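Local atomic coordinates of maltose operon transcriptional repressor (Staphylococcus aureus subsp. aureus Mu50, PDB entry 3HCW), a protein that probably represses transcription of the maltose operon, its C-terminal part resembling the ligand-binding domains of LacI-type regulators. Residues L12-S17 with I73-K78; I111-I116 with I275-K280; L199-H204 with T226-Y231. All coordinates share one frame; numbering follows the deposited sequence. Where two conformers were deposited one is given.

Interaction 1: L12-S17 with I73-K78; sequences LVLKGS and ILLYSK
Val13 takes hold of the 73-78 segment through both of its backbone polar groups. Its N donates to Ile73 O at 3.1 Å, while its O accepts from Leu75 N at 3.0 Å, the first bond bent, the second straighter (160° at the hydrogen). Bonding to the residues before and after Leu74 is the parallel-sheet pattern. The side chains pair in the same register. On one face Leu12 and Ile73 lie side by side, CD2 to CD1 at 4.0 Å; on the other, Val13 CG2 rests against Leu74 CD2 at 3.7 Å.

Strands 9-13 and 71-74 are neighbours in the parallel sheet of the N-terminal lobe, a Rossmann-like sheet of the LacI/periplasmic-binding-protein fold, with strand 44-47 next to 9-13 and strand 94-97 next to 71-74 in the same sheet. Beyond the Val13-Leu74 pair the strands part, and side chains bridge the widening gap. Leu75 swings its CB up to Val13 O and meets Leu14 CD2 with CD1, 3.8 Å away. Tyr76 sits with CG between its own N and carbonyl carbon (chi1 67°), which carries the ring back across the gap until CE1 comes 4.3 Å from Val13 CG1, obliquely past Val13 O and Lys15 N. The phenol is positioned from outside by a hydrogen bond between its OH group and Asp81.

Helix 25-39 packs on Leu12, and helix 82-89 packs on Leu74 from the other face. Leu14 N is taken by the Thr48 hydroxyl. At the C-terminal ends of the strands, where this family places its ligand cleft, a glycerol lies about 4 Å from the Lys15 side chain, and Lys15 and Lys78 both make cation-pi contacts with Phe143.

Interaction 2: I111-I116 with I275-K280; sequences IDNDNI and IDTELK
Asn113 and Ile275 meet in a mixed contact of backbone, amide and water, where the chain passes from strand 110-113 towards helix 115-129. Ile275 N donates to Asp112 O at 2.9 Å, nearly straight at 167°. One residue on, the side chain takes over: Asn113 ND2 reaches Ile275 O at 3.1 Å. The acceptor lies in the plane of the amide, but the donor stands well above the carbonyl plane, 47° out of it. The same ND2 also gives a hydrogen bond to Ile245 O, so it has two carbonyl acceptors.

As in LacI-type ligand-binding domains, strands 110-113 and 272-280 probably form two of the crossovers between the lobes, and here they run side by side. Past Asn113 they separate, and the link there runs through water, one molecule bonding to both Asp114 O and Thr277 OG1. Thr277 CG2 packs 3.6 Å from Asn113 ND2. At the other end, Ile111 CG2 touches Ile275 CD1 at 3.6 Å, and both isoleucines lean on Leu250 of helix 247-263. A glycerol is hydrogen-bonded by Asp112, Asn113 and Asn115.

Interaction 3: L199-H204 with T226-Y231; sequences LDAMLH and TFNDSY
His204 and Thr226 lead the dense part of this contact. Thr226 CB sits over one face of the imidazole, 3.8 Å from its centroid and 20° off the normal, a CH-pi contact; CG2 continues along the ring to CD2 of His204 at 3.7 Å. The ring is held for this by hydrogen bonds at both nitrogens, ND1 to the Ser198 hydroxyl and NE2 to Gln240. With chi1 of Thr226 near 180°, OG1 turns to Ser198 O and CG2 is left for the ring. Nearby, Phe227 CD2 comes 3.3 Å from Leu199 O. Buried Ala201 belongs here too: its CB lies 3.6 Å from Phe227 O, to which its N makes a weak hydrogen bond.

The looser, more polar side is that of Asp200, partly exposed. It turns OD2 to Met202 N at 3.2 Å, met from above the carboxylate plane, and so caps helix 201-213. Its OD1 binds a glycerol and pairs with Asn228 ND2, amide and carboxylate nearly coplanar, although Asn228 has two deposited conformers and that pairing is provisional. This is the arrangement within a beta-alpha-beta unit, strand 194-198 to helix 201-213 to strand 222-227, with the helix N terminus set beside the end of the next strand.

From the N terminus, interaction 1 comes first: it joins strand 9-13 to strand 71-74 and closes a loop that contains helices 25-39 and 53-65, all before the others begin. Interaction 2 opens at strand 110-113 and closes only at 275-280, after the chain has passed through the second lobe and back. Interaction 3 falls within that excursion, inside the beta-alpha-beta unit of strand 194-198, helix 201-213 and strand 222-227. Thus interaction 1 belongs to the N-terminal lobe, interaction 3 to the other, and interaction 2 probably to the crossovers between them. Interactions 2 and 3 touch where Lys280 CG packs 3.7 Å from Asp229 OD2; interaction 1 touches neither.

Interaction 1: L12-S17 with I73-K78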
loop_
_atom_site.group_PDB
_atom_site.type_symbol
_atom_site.label_atom_id
_atom_site.label_comp_id
_atom_site.label_asym_id
_atom_site.label_seq_id
_atom_site.Cartn_x
_atom_site.Cartn_y
_atom_site.Cartn_z
ATOM N N LEU A 12 13.199 -11.656 -9.514
ATOM C CA LEU A 12 12.229 -11.879 -8.445
ATOM C C LEU A 12 10.850 -12.239 -9.026
ATOM O O LEU A 12 10.149 -11.367 -9.542
ATOM C CB LEU A 12 12.141 -10.638 -7.552
ATOM C CG LEU A 12 13.479 -9.958 -7.203
ATOM C CD1 LEU A 12 13.242 -8.680 -6.445
ATOM C CD2 LEU A 12 14.441 -10.857 -6.427
ATOM N N VAL A 13 10.469 -13.515 -8.934
ATOM C CA VAL A 13 9.171 -13.977 -9.467
ATOM C C VAL A 13 7.967 -13.734 -8.541
ATOM O O VAL A 13 7.866 -14.312 -7.454
ATOM C CB VAL A 13 9.202 -15.467 -9.881
ATOM C CG1 VAL A 13 7.937 -15.830 -10.666
ATOM C CG2 VAL A 13 10.434 -15.763 -10.714
ATOM N N LEU A 14 7.057 -12.882 -9.007
ATOM C CA LEU A 14 5.813 -12.552 -8.315
ATOM C C LEU A 14 4.649 -13.427 -8.797
ATOM O O LEU A 14 4.700 -14.013 -9.883
ATOM C CB LEU A 14 5.464 -11.078 -8.554
ATOM C CG LEU A 14 5.778 -9.949 -7.564
ATOM C CD1 LEU A 14 4.671 -9.827 -6.534
ATOM C CD2 LEU A 14 7.134 -10.088 -6.896
ATOM N N LYS A 15 3.603 -13.491 -7.973
ATOM C CA LYS A 15 2.364 -14.221 -8.264
ATOM C C LYS A 15 1.533 -13.509 -9.346
ATOM O O LYS A 15 1.024 -14.147 -10.273
ATOM C CB LYS A 15 1.556 -14.363 -6.967
ATOM C CG LYS A 15 0.330 -15.270 -7.026
ATOM C CD LYS A 15 -0.729 -14.835 -5.995
ATOM C CE LYS A 15 -0.251 -15.016 -4.553
ATOM N NZ LYS A 15 -1.225 -14.488 -3.561
ATOM N N GLY A 16 1.407 -12.186 -9.213
ATOM C CA GLY A 16 0.689 -11.345 -10.177
ATOM C C GLY A 16 1.078 -9.875 -10.100
ATOM O O GLY A 16 1.886 -9.479 -9.255
ATOM N N SER A 17 0.499 -9.067 -10.989
ATOM C CA SER A 17 0.793 -7.630 -11.062
ATOM C C SER A 17 -0.389 -6.807 -10.571
ATOM O O SER A 17 -0.323 -5.572 -10.543
ATOM C CB SER A 17 1.108 -7.216 -12.500
ATOM O OG SER A 17 1.566 -8.313 -13.256
ATOM N N ILE A 73 14.469 -15.558 -6.998
ATOM C CA ILE A 73 13.817 -15.738 -5.714
ATOM C C ILE A 73 12.333 -15.851 -6.040
ATOM O O ILE A 73 11.737 -14.876 -6.508
ATOM C CB ILE A 73 14.080 -14.542 -4.752
ATOM C CG1 ILE A 73 15.578 -14.386 -4.441
ATOM C CG2 ILE A 73 13.291 -14.699 -3.463
ATOM C CD1 ILE A 73 15.891 -13.237 -3.489
ATOM N N LEU A 74 11.758 -17.044 -5.855
ATOM C CA LEU A 74 10.305 -17.237 -6.012
ATOM C C LEU A 74 9.598 -16.690 -4.785
ATOM O O LEU A 74 9.841 -17.152 -3.671
ATOM C CB LEU A 74 9.941 -18.713 -6.172
ATOM C CG LEU A 74 10.551 -19.529 -7.312
ATOM C CD1 LEU A 74 9.953 -20.909 -7.326
ATOM C CD2 LEU A 74 10.298 -18.862 -8.622
ATOM N N LEU A 75 8.722 -15.711 -4.990
ATOM C CA LEU A 75 8.042 -15.032 -3.886
ATOM C C LEU A 75 6.735 -15.707 -3.445
ATOM O O LEU A 75 5.888 -15.070 -2.821
ATOM C CB LEU A 75 7.745 -13.579 -4.235
ATOM C CG LEU A 75 8.759 -12.432 -4.335
ATOM C CD1 LEU A 75 8.271 -11.294 -3.450
ATOM C CD2 LEU A 75 10.139 -12.796 -3.944
ATOM N N TYR A 76 6.585 -16.990 -3.761
ATOM C CA TYR A 76 5.439 -17.780 -3.322
ATOM C C TYR A 76 5.825 -19.258 -3.310
ATOM O O TYR A 76 6.829 -19.641 -3.901
ATOM C CB TYR A 76 4.231 -17.544 -4.243
ATOM C CG TYR A 76 4.437 -18.060 -5.644
ATOM C CD1 TYR A 76 5.002 -17.251 -6.629
ATOM C CD2 TYR A 76 4.070 -19.364 -5.987
ATOM C CE1 TYR A 76 5.201 -17.729 -7.913
ATOM C CE2 TYR A 76 4.269 -19.849 -7.257
ATOM C CZ TYR A 76 4.831 -19.027 -8.213
ATOM O OH TYR A 76 5.012 -19.513 -9.473
ATOM N N SER A 77 5.017 -20.080 -2.645
ATOM C CA SER A 77 5.191 -21.532 -2.663
ATOM C C SER A 77 3.889 -22.210 -3.082
ATOM O O SER A 77 2.817 -21.908 -2.549
ATOM C CB SER A 77 5.629 -22.033 -1.285
ATOM O OG SER A 77 5.898 -23.423 -1.301
ATOM N N LYS A 78 3.981 -23.113 -4.053
ATOM C CA LYS A 78 2.830 -23.909 -4.465
ATOM C C LYS A 78 3.273 -25.307 -4.877
ATOM O O LYS A 78 4.349 -25.479 -5.464
ATOM C CB LYS A 78 2.045 -23.220 -5.589
ATOM C CG LYS A 78 0.587 -23.668 -5.695
ATOM C CD LYS A 78 -0.296 -22.598 -6.323
ATOM C CE LYS A 78 -1.719 -23.102 -6.504
ATOM N NZ LYS A 78 -2.649 -22.032 -6.963
#

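Interaction 2: I111-I116 with I275-K280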
loop_
_atom_site.group_PDB
_atom_site.type_symbol
_atom_site.label_atom_id
_atom_site.label_comp_id
_atom_site.label_asym_id
_atom_site.label_seq_id
_atom_site.Cartn_x
_atom_site.Cartn_y
_atom_site.Cartn_z
ATOM N N ILE A 111 12.634 -19.816 2.699
ATOM C CA ILE A 111 12.510 -18.827 3.764
ATOM C C ILE A 111 11.019 -18.628 4.032
ATOM O O ILE A 111 10.273 -18.247 3.145
ATOM C CB ILE A 111 13.232 -17.487 3.405
ATOM C CG1 ILE A 111 14.759 -17.656 3.432
ATOM C CG2 ILE A 111 12.887 -16.397 4.389
ATOM C CD1 ILE A 111 15.368 -17.908 2.104
ATOM N N ASP A 112 10.585 -18.908 5.254
ATOM C CA ASP A 112 9.164 -18.842 5.579
ATOM C C ASP A 112 8.943 -18.271 6.985
ATOM O O ASP A 112 9.904 -18.094 7.748
ATOM C CB ASP A 112 8.573 -20.253 5.483
ATOM C CG ASP A 112 7.094 -20.268 5.104
ATOM O OD1 ASP A 112 6.509 -19.201 4.832
ATOM O OD2 ASP A 112 6.507 -21.371 5.094
ATOM N N ASN A 113 7.689 -17.940 7.295
ATOM C CA ASN A 113 7.229 -17.851 8.679
ATOM C C ASN A 113 6.713 -19.232 9.043
ATOM O O ASN A 113 6.481 -20.071 8.150
ATOM C CB ASN A 113 6.060 -16.875 8.822
ATOM C CG ASN A 113 6.394 -15.471 8.382
ATOM O OD1 ASN A 113 5.834 -14.970 7.408
ATOM N ND2 ASN A 113 7.301 -14.820 9.102
ATOM N N ASP A 114 6.503 -19.465 10.340
ATOM C CA ASP A 114 5.755 -20.639 10.792
ATOM C C ASP A 114 4.282 -20.246 10.788
ATOM O O ASP A 114 3.782 -19.613 11.714
ATOM C CB ASP A 114 6.245 -21.121 12.172
ATOM C CG ASP A 114 5.624 -22.456 12.604
ATOM O OD1 ASP A 114 6.150 -23.082 13.552
ATOM O OD2 ASP A 114 4.600 -22.883 12.030
ATOM N N ASN A 115 3.586 -20.625 9.723
ATOM C CA ASN A 115 2.248 -20.095 9.477
ATOM C C ASN A 115 1.160 -20.835 10.236
ATOM O O ASN A 115 0.075 -20.294 10.478
ATOM C CB ASN A 115 1.951 -20.005 7.970
ATOM C CG ASN A 115 2.341 -18.664 7.383
ATOM O OD1 ASN A 115 1.932 -17.610 7.879
ATOM N ND2 ASN A 115 3.109 -18.692 6.299
ATOM N N ILE A 116 1.465 -22.065 10.633
ATOM C CA ILE A 116 0.601 -22.793 11.552
ATOM C C ILE A 116 0.640 -22.144 12.948
ATOM O O ILE A 116 -0.396 -21.795 13.500
ATOM C CB ILE A 116 0.934 -24.284 11.579
ATOM C CG1 ILE A 116 0.713 -24.877 10.172
ATOM C CG2 ILE A 116 0.094 -24.978 12.633
ATOM C CD1 ILE A 116 0.987 -26.356 10.015
ATOM N N ILE A 275 11.369 -17.239 10.134
ATOM C CA ILE A 275 11.276 -15.901 10.711
ATOM C C ILE A 275 10.102 -15.880 11.698
ATOM O O ILE A 275 8.976 -16.232 11.337
ATOM C CB ILE A 275 11.136 -14.811 9.593
ATOM C CG1 ILE A 275 12.499 -14.457 9.013
ATOM C CG2 ILE A 275 10.499 -13.518 10.100
ATOM C CD1 ILE A 275 12.827 -15.190 7.765
ATOM N N ASP A 276 10.388 -15.497 12.942
ATOM C CA ASP A 276 9.392 -15.453 14.018
ATOM C C ASP A 276 8.365 -14.362 13.764
ATOM O O ASP A 276 8.695 -13.303 13.256
ATOM C CB ASP A 276 10.056 -15.174 15.378
ATOM C CG ASP A 276 10.946 -16.314 15.864
ATOM O OD1 ASP A 276 10.699 -17.499 15.526
ATOM O OD2 ASP A 276 11.896 -16.011 16.620
ATOM N N THR A 277 7.123 -14.629 14.145
ATOM C CA THR A 277 6.052 -13.662 13.988
ATOM C C THR A 277 5.664 -13.062 15.348
ATOM O O THR A 277 6.144 -13.498 16.391
ATOM C CB THR A 277 4.833 -14.303 13.324
ATOM O OG1 THR A 277 4.287 -15.288 14.199
ATOM C CG2 THR A 277 5.209 -14.955 11.970
ATOM N N GLU A 278 4.799 -12.056 15.326
ATOM C CA GLU A 278 4.404 -11.378 16.550
ATOM C C GLU A 278 2.959 -10.892 16.479
ATOM O O GLU A 278 2.586 -10.136 15.581
ATOM C CB GLU A 278 5.360 -10.209 16.834
ATOM C CG GLU A 278 4.949 -9.324 17.989
ATOM C CD GLU A 278 5.871 -8.116 18.179
ATOM O OE1 GLU A 278 6.703 -7.834 17.286
ATOM O OE2 GLU A 278 5.755 -7.438 19.227
ATOM N N LEU A 279 2.156 -11.348 17.431
ATOM C CA LEU A 279 0.817 -10.833 17.644
ATOM C C LEU A 279 0.868 -9.378 18.117
ATOM O O LEU A 279 1.604 -9.050 19.047
ATOM C CB LEU A 279 0.070 -11.706 18.665
ATOM C CG LEU A 279 -1.333 -11.259 19.114
ATOM C CD1 LEU A 279 -2.327 -11.374 17.986
ATOM C CD2 LEU A 279 -1.792 -12.059 20.307
ATOM N N LYS A 280 0.110 -8.523 17.434
ATOM C CA LYS A 280 -0.120 -7.131 17.824
ATOM C C LYS A 280 -1.608 -6.986 18.147
ATOM O O LYS A 280 -2.447 -7.020 17.238
ATOM C CB LYS A 280 0.237 -6.162 16.681
ATOM C CG LYS A 280 1.662 -6.242 16.127
ATOM C CD LYS A 280 2.599 -5.269 16.841
ATOM C CE LYS A 280 3.848 -4.967 16.017
ATOM N NZ LYS A 280 4.680 -6.181 15.768
HETATM O O HOH W 1 7.438 -17.856 12.516
HETATM O O HOH W 2 4.948 -17.926 13.637
#

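Interaction 3: L199-H204 with T226-Y231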
loop_
_atom_site.group_PDB
_atom_site.type_symbol
_atom_site.label_atom_id
_atom_site.label_comp_id
_atom_site.label_asym_id
_atom_site.label_seq_id
_atom_site.Cartn_x
_atom_site.Cartn_y
_atom_site.Cartn_z
ATOM N N LEU A 199 -7.416 -14.486 6.136
ATOM C CA LEU A 199 -6.115 -14.905 5.623
ATOM C C LEU A 199 -5.022 -13.819 5.557
ATOM O O LEU A 199 -3.864 -14.087 5.861
ATOM C CB LEU A 199 -6.320 -15.489 4.217
ATOM C CG LEU A 199 -5.070 -16.039 3.525
ATOM C CD1 LEU A 199 -4.590 -17.274 4.263
ATOM C CD2 LEU A 199 -5.339 -16.352 2.063
ATOM N N ASP A 200 -5.404 -12.610 5.155
ATOM C CA ASP A 200 -4.466 -11.558 4.795
ATOM C C ASP A 200 -5.177 -10.218 4.898
ATOM O O ASP A 200 -6.376 -10.136 4.669
ATOM C CB ASP A 200 -3.972 -11.781 3.351
ATOM C CG ASP A 200 -3.150 -10.618 2.823
ATOM O OD1 ASP A 200 -2.053 -10.385 3.369
ATOM O OD2 ASP A 200 -3.603 -9.933 1.875
ATOM N N ALA A 201 -4.422 -9.175 5.232
ATOM C CA ALA A 201 -4.945 -7.833 5.478
ATOM C C ALA A 201 -5.691 -7.184 4.300
ATOM O O ALA A 201 -6.660 -6.475 4.513
ATOM C CB ALA A 201 -3.804 -6.929 5.930
ATOM N N MET A 202 -5.239 -7.429 3.070
ATOM C CA MET A 202 -5.874 -6.845 1.878
ATOM C C MET A 202 -7.287 -7.391 1.682
ATOM O O MET A 202 -8.226 -6.624 1.457
ATOM C CB MET A 202 -4.999 -7.068 0.631
ATOM C CG MET A 202 -5.215 -6.047 -0.496
ATOM S SD MET A 202 -5.187 -4.291 -0.011
ATOM C CE MET A 202 -3.557 -4.153 0.708
ATOM N N LEU A 203 -7.444 -8.707 1.826
ATOM C CA LEU A 203 -8.774 -9.322 1.865
ATOM C C LEU A 203 -9.595 -8.843 3.087
ATOM O O LEU A 203 -10.769 -8.523 2.962
ATOM C CB LEU A 203 -8.652 -10.852 1.858
ATOM C CG LEU A 203 -9.926 -11.693 2.002
ATOM C CD1 LEU A 203 -10.842 -11.422 0.823
ATOM C CD2 LEU A 203 -9.580 -13.186 2.116
ATOM N N HIS A 204 -8.960 -8.782 4.253
ATOM C CA HIS A 204 -9.610 -8.305 5.487
ATOM C C HIS A 204 -10.228 -6.916 5.366
ATOM O O HIS A 204 -11.292 -6.674 5.921
ATOM C CB HIS A 204 -8.606 -8.301 6.636
ATOM C CG HIS A 204 -9.224 -8.219 7.997
ATOM N ND1 HIS A 204 -9.956 -9.247 8.546
ATOM C CD2 HIS A 204 -9.161 -7.254 8.948
ATOM C CE1 HIS A 204 -10.337 -8.916 9.765
ATOM N NE2 HIS A 204 -9.874 -7.706 10.030
ATOM N N THR A 226 -6.563 -10.520 11.587
ATOM C CA THR A 226 -5.992 -10.964 10.321
ATOM C C THR A 226 -4.478 -11.187 10.388
ATOM O O THR A 226 -3.902 -11.186 11.472
ATOM C CB THR A 226 -6.342 -9.981 9.172
ATOM O OG1 THR A 226 -5.873 -10.509 7.921
ATOM C CG2 THR A 226 -5.760 -8.602 9.427
ATOM N N PHE A 227 -3.851 -11.384 9.225
ATOM C CA PHE A 227 -2.406 -11.572 9.118
ATOM C C PHE A 227 -1.763 -10.468 8.295
ATOM O O PHE A 227 -2.436 -9.830 7.485
ATOM C CB PHE A 227 -2.073 -12.923 8.478
ATOM C CG PHE A 227 -2.579 -14.103 9.248
ATOM C CD1 PHE A 227 -1.727 -14.822 10.087
ATOM C CD2 PHE A 227 -3.905 -14.513 9.115
ATOM C CE1 PHE A 227 -2.209 -15.925 10.780
ATOM C CE2 PHE A 227 -4.383 -15.609 9.790
ATOM C CZ PHE A 227 -3.546 -16.311 10.619
ATOM N N ASN A 228 -0.477 -10.366 8.412
ATOM C CA ASN A 228 0.198 -9.188 8.045
ATOM C C ASN A 228 0.124 -7.793 8.358
ATOM O O ASN A 228 -0.240 -6.988 7.569
ATOM C CB ASN A 228 1.161 -9.389 6.906
ATOM C CG ASN A 228 0.538 -9.146 5.621
ATOM O OD1 ASN A 228 0.956 -8.280 4.854
ATOM N ND2 ASN A 228 -0.486 -9.907 5.351
ATOM N N ASP A 229 0.532 -7.526 9.565
ATOM C CA ASP A 229 0.439 -6.182 10.124
ATOM C C ASP A 229 1.212 -5.179 9.289
ATOM O O ASP A 229 2.353 -5.420 8.918
ATOM C CB ASP A 229 0.985 -6.152 11.552
ATOM C CG ASP A 229 0.699 -4.837 12.257
ATOM O OD1 ASP A 229 -0.410 -4.298 12.073
ATOM O OD2 ASP A 229 1.577 -4.337 12.993
ATOM N N SER A 230 0.552 -4.072 8.977
ATOM C CA SER A 230 1.190 -2.908 8.400
ATOM C C SER A 230 0.454 -1.695 8.944
ATOM O O SER A 230 -0.402 -1.815 9.828
ATOM C CB SER A 230 1.079 -2.942 6.873
ATOM O OG SER A 230 -0.268 -2.744 6.465
ATOM N N TYR A 231 0.768 -0.538 8.375
ATOM C CA TYR A 231 0.097 0.710 8.684
ATOM C C TYR A 231 -1.402 0.632 8.401
ATOM O O TYR A 231 -2.188 1.298 9.068
ATOM C CB TYR A 231 0.752 1.869 7.909
ATOM C CG TYR A 231 0.294 3.244 8.344
ATOM C CD1 TYR A 231 0.504 3.699 9.654
ATOM C CD2 TYR A 231 -0.344 4.095 7.449
ATOM C CE1 TYR A 231 0.078 4.969 10.057
ATOM C CE2 TYR A 231 -0.770 5.367 7.836
ATOM C CZ TYR A 231 -0.563 5.798 9.134
ATOM O OH TYR A 231 -1.000 7.055 9.496
#